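Local structure of probable polyketide synthase 1 (Dictyostelium discoideum, 2H84) at residues S232-F237 / A364-F369; A271-L276 / I355-G360. The protein is a probable polyketide synthase whose C-terminal type III domain, of the chalcone and stilbene synthase family, makes acylpyrones in vitro. One frame throughout, in Å; residues are numbered along the deposited sequence.

Contact 1. Residues S232-F237 / A364-F369; sequences SINRSF and AFEGCF
Two antiparallel neighbours, strands 232-236 and 364-369, are joined by main-chain bonds deep in the sheet of the C-terminal half of the domain. Arg-235 and Phe-365 form a hydrogen-bonded pair: Arg-235 N gives to Phe-365 O at 2.9 Å, and Phe-365 N returns the bond to Arg-235 O at 2.9 Å. Two residues along, Gly-367 N is hydrogen-bonded to Ile-233 O at 2.9 Å. Between these bonds Asn-234 and Glu-366 make a non-hydrogen-bonded pair; their side chains run alongside one another in one direction, amide and carboxylate planes 62° apart, with CB of Asn-234 3.5 Å from Glu-366 OE2. The carboxylate forms a salt bridge with Arg-165 of helix 159-171, while Asn-234 OD1 accepts from the backbone N of Arg-149 of the second subunit. Phe-365 lies on the other face, where Phe-237, just past the bridged pairs, turns an edge to its ring, centroids 4.3 Å apart and planes at 54°. With CG beside the backbone N (chi1 -58°), Phe-237 brings CE1 over the centre of the Phe-365 ring. The end of Arg-235 leads away from 364-369: NH2 is hydrogen-bonded to Thr-275 OG1 of helix 261-280, and NH1 forms a salt bridge with Asp-146 of the second subunit. Asn-234 and Glu-366 face central helix 159-171, just after the predicted active-site Cys-157; Ile-233 and Arg-235 face outer helix 261-280, the layering of the thiolase fold.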
# COMPACT_ATOMS: atom_id res chain seq x y z
N SER A 232 -16.72 11.30 -0.22
CA SER A 232 -16.12 10.60 0.91
C SER A 232 -14.94 11.40 1.41
O SER A 232 -14.26 12.06 0.63
CB SER A 232 -15.67 9.21 0.48
OG SER A 232 -14.95 9.27 -0.73
N ILE A 233 -14.71 11.35 2.72
CA ILE A 233 -13.63 12.10 3.34
C ILE A 233 -12.86 11.27 4.36
O ILE A 233 -13.18 10.10 4.58
CB ILE A 233 -14.17 13.33 4.11
CG1 ILE A 233 -15.21 12.85 5.14
CG2 ILE A 233 -14.79 14.34 3.15
CD1 ILE A 233 -15.71 13.92 6.08
N ASN A 234 -11.85 11.88 4.97
CA ASN A 234 -11.07 11.22 6.01
C ASN A 234 -10.49 12.25 6.96
O ASN A 234 -10.27 13.40 6.58
CB ASN A 234 -9.95 10.31 5.45
CG ASN A 234 -8.81 11.07 4.80
OD1 ASN A 234 -7.84 10.47 4.35
ND2 ASN A 234 -8.91 12.39 4.73
N ARG A 235 -10.28 11.85 8.21
CA ARG A 235 -9.75 12.78 9.20
C ARG A 235 -8.62 12.12 9.98
O ARG A 235 -8.63 10.91 10.20
CB ARG A 235 -10.86 13.18 10.18
CG ARG A 235 -10.48 14.25 11.21
CD ARG A 235 -11.16 15.58 10.89
NE ARG A 235 -12.58 15.57 11.21
CZ ARG A 235 -13.47 16.41 10.71
NH1 ARG A 235 -13.11 17.34 9.83
NH2 ARG A 235 -14.73 16.34 11.09
N SER A 236 -7.64 12.93 10.39
CA SER A 236 -6.53 12.42 11.17
C SER A 236 -6.54 13.13 12.52
O SER A 236 -6.92 14.30 12.61
CB SER A 236 -5.20 12.67 10.46
OG SER A 236 -4.89 14.04 10.45
N PHE A 237 -6.15 12.41 13.57
CA PHE A 237 -6.11 13.00 14.90
C PHE A 237 -4.71 12.96 15.52
O PHE A 237 -4.15 11.88 15.76
CB PHE A 237 -7.11 12.30 15.84
CG PHE A 237 -8.53 12.34 15.36
CD1 PHE A 237 -9.00 11.37 14.47
CD2 PHE A 237 -9.40 13.35 15.78
CE1 PHE A 237 -10.31 11.42 14.00
CE2 PHE A 237 -10.70 13.41 15.31
CZ PHE A 237 -11.16 12.44 14.43
N ALA A 364 -7.50 7.59 12.77
CA ALA A 364 -8.13 8.19 11.57
C ALA A 364 -9.52 7.74 11.28
O ALA A 364 -9.86 6.61 11.53
CB ALA A 364 -7.17 7.99 10.36
N PHE A 365 -10.32 8.65 10.75
CA PHE A 365 -11.69 8.29 10.42
C PHE A 365 -11.79 8.29 8.92
O PHE A 365 -11.11 9.07 8.25
CB PHE A 365 -12.71 9.30 10.97
CG PHE A 365 -12.77 9.36 12.48
CD1 PHE A 365 -13.58 10.31 13.10
CD2 PHE A 365 -12.03 8.49 13.28
CE1 PHE A 365 -13.67 10.40 14.50
CE2 PHE A 365 -12.11 8.56 14.68
CZ PHE A 365 -12.93 9.52 15.29
N GLU A 366 -12.60 7.39 8.39
CA GLU A 366 -12.87 7.32 6.97
C GLU A 366 -14.38 7.41 6.91
O GLU A 366 -15.07 6.82 7.73
CB GLU A 366 -12.41 5.99 6.37
CG GLU A 366 -10.92 5.85 6.12
CD GLU A 366 -10.41 6.70 4.96
OE1 GLU A 366 -11.21 7.11 4.09
OE2 GLU A 366 -9.18 6.97 4.92
N GLY A 367 -14.91 8.17 5.96
CA GLY A 367 -16.35 8.27 5.85
C GLY A 367 -16.74 8.33 4.39
O GLY A 367 -15.91 8.59 3.51
N CYS A 368 -18.01 8.09 4.12
CA CYS A 368 -18.50 8.12 2.76
C CYS A 368 -20.01 8.28 2.77
O CYS A 368 -20.70 7.68 3.59
CB CYS A 368 -18.10 6.83 2.06
SG CYS A 368 -18.31 6.91 0.30
N PHE A 369 -20.52 9.10 1.85
CA PHE A 369 -21.94 9.35 1.76
C PHE A 369 -22.43 8.74 0.47
O PHE A 369 -22.05 9.18 -0.62
CB PHE A 369 -22.20 10.86 1.80
CG PHE A 369 -23.65 11.23 1.90
CD1 PHE A 369 -24.40 11.41 0.75
CD2 PHE A 369 -24.27 11.40 3.14
CE1 PHE A 369 -25.75 11.73 0.82
CE2 PHE A 369 -25.63 11.73 3.23
CZ PHE A 369 -26.37 11.89 2.07

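Contact 2. Residues A271-L276 / I355-G360; sequences AFVDTL and ISLAFG
Phe-272 presents its ring edge to Leu-357: CD2 of the leucine lies in the plane of the ring, 3.8 Å from CE1. The two side chains run past each other in opposite directions, the phenylalanine reaching from the helix toward the strand and the leucine coming the other way. Leu-357 gets there by its end, for its CG stands beside its backbone N and anti to the carbonyl carbon (chi1 -61°), which carries the two methyls toward the helix. Its second methyl, CD1, lies at 4.3 Å from Val-273 CG2, which places Leu-357 across two helical residues. In the thiolase fold helices cover the outer faces of the sheets, and helix 261-280 does so here, its short segment crossing that of the strand at 133°. The Phe-272 ring also meets that of Phe-365 on the adjoining strand, edge-to-face. Ile-355 is shared out by its branches. Val-273 crosses it at about a right angle, with CG1 3.9 Å from the end methyl CD1, whereas Leu-276 slides by in the reverse direction and touches the CG2 branch through its own CD2 at 4.0 Å. All five side chains are buried and apolar. Phe-369, on the same adjoining strand as Phe-365, packs against both Leu-276 and Ile-355.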
# COMPACT_ATOMS: atom_id res chain seq x y z
N ALA A 271 -18.74 15.67 14.90
CA ALA A 271 -18.12 16.74 14.14
C ALA A 271 -17.69 16.22 12.78
O ALA A 271 -17.79 16.93 11.78
CB ALA A 271 -16.92 17.26 14.88
N PHE A 272 -17.21 14.98 12.76
CA PHE A 272 -16.77 14.34 11.53
C PHE A 272 -17.94 14.10 10.57
O PHE A 272 -17.87 14.48 9.40
CB PHE A 272 -16.07 13.01 11.84
CG PHE A 272 -15.53 12.31 10.63
CD1 PHE A 272 -16.17 11.19 10.13
CD2 PHE A 272 -14.37 12.76 10.01
CE1 PHE A 272 -15.67 10.54 9.01
CE2 PHE A 272 -13.86 12.12 8.89
CZ PHE A 272 -14.50 11.00 8.40
N VAL A 273 -19.02 13.49 11.08
CA VAL A 273 -20.20 13.23 10.26
C VAL A 273 -20.78 14.53 9.74
O VAL A 273 -21.47 14.55 8.73
CB VAL A 273 -21.31 12.53 11.06
CG1 VAL A 273 -22.45 12.20 10.13
CG2 VAL A 273 -20.77 11.26 11.72
N ASP A 274 -20.49 15.62 10.45
CA ASP A 274 -20.96 16.94 10.04
C ASP A 274 -20.16 17.42 8.85
O ASP A 274 -20.73 17.98 7.91
CB ASP A 274 -20.83 17.96 11.18
CG ASP A 274 -22.01 17.91 12.13
OD1 ASP A 274 -23.01 17.24 11.81
OD2 ASP A 274 -21.96 18.56 13.19
N THR A 275 -18.85 17.20 8.86
CA THR A 275 -18.03 17.62 7.75
C THR A 275 -18.41 16.86 6.49
O THR A 275 -18.37 17.41 5.40
CB THR A 275 -16.54 17.40 8.04
OG1 THR A 275 -16.16 18.16 9.19
CG2 THR A 275 -15.70 17.82 6.85
N LEU A 276 -18.79 15.59 6.65
CA LEU A 276 -19.20 14.76 5.52
C LEU A 276 -20.54 15.23 4.95
O LEU A 276 -20.72 15.30 3.72
CB LEU A 276 -19.34 13.30 5.95
CG LEU A 276 -19.86 12.34 4.87
CD1 LEU A 276 -18.85 12.26 3.74
CD2 LEU A 276 -20.09 10.96 5.45
N ILE A 355 -24.68 6.53 5.26
CA ILE A 355 -23.45 7.10 5.77
C ILE A 355 -22.56 5.92 6.16
O ILE A 355 -23.00 5.03 6.90
CB ILE A 355 -23.68 8.00 7.01
CG1 ILE A 355 -24.54 9.21 6.62
CG2 ILE A 355 -22.33 8.46 7.60
CD1 ILE A 355 -24.87 10.15 7.78
N SER A 356 -21.35 5.88 5.62
CA SER A 356 -20.43 4.81 5.97
C SER A 356 -19.25 5.36 6.75
O SER A 356 -18.64 6.37 6.38
CB SER A 356 -19.93 4.08 4.73
OG SER A 356 -19.25 2.90 5.13
N LEU A 357 -18.93 4.68 7.84
CA LEU A 357 -17.83 5.12 8.69
C LEU A 357 -16.84 3.99 8.92
O LEU A 357 -17.18 2.81 8.86
CB LEU A 357 -18.39 5.63 10.01
CG LEU A 357 -19.34 6.82 9.90
CD1 LEU A 357 -19.97 7.11 11.25
CD2 LEU A 357 -18.58 8.05 9.40
N ALA A 358 -15.59 4.37 9.16
CA ALA A 358 -14.53 3.42 9.42
C ALA A 358 -13.44 4.18 10.14
O ALA A 358 -13.25 5.37 9.90
CB ALA A 358 -14.01 2.81 8.13
N PHE A 359 -12.71 3.49 11.00
CA PHE A 359 -11.64 4.13 11.76
C PHE A 359 -10.53 3.13 11.92
O PHE A 359 -10.76 1.92 11.95
CB PHE A 359 -12.15 4.53 13.15
CG PHE A 359 -13.59 4.18 13.38
CD1 PHE A 359 -14.60 5.10 13.02
CD2 PHE A 359 -13.95 2.87 13.74
CE1 PHE A 359 -15.94 4.74 13.11
CE2 PHE A 359 -15.27 2.49 13.83
CZ PHE A 359 -16.28 3.41 13.47
N GLY A 360 -9.31 3.66 12.06
CA GLY A 360 -8.16 2.78 12.23
C GLY A 360 -6.94 3.49 12.74
O GLY A 360 -7.01 4.60 13.24

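Overall arrangement
Starting from the N-terminal side, the chain lays down strand 227-236, passes through the hairpin 244-257, runs back along helix 261-280, forms edge strand 294-297, passes three further helices, and returns as the consecutive strands 353-360 and 364-372. Contact 2 closes the inner loop, of 78 residues, when 355-360 comes up against the helix; contact 1 closes the outer one, of 126 residues, so the two nest without crossing. Their centres lie about 5 Å apart. Strands 353-360 and 364-372 are sheet neighbours, probably hydrogen-bonded from Glu-366 N to Ala-358 O. Contact 1 joins two strands within the sheet; contact 2 is where the outer helix meets strand 353-360, and the same helix also touches Ile-233 and Arg-235 of contact 1.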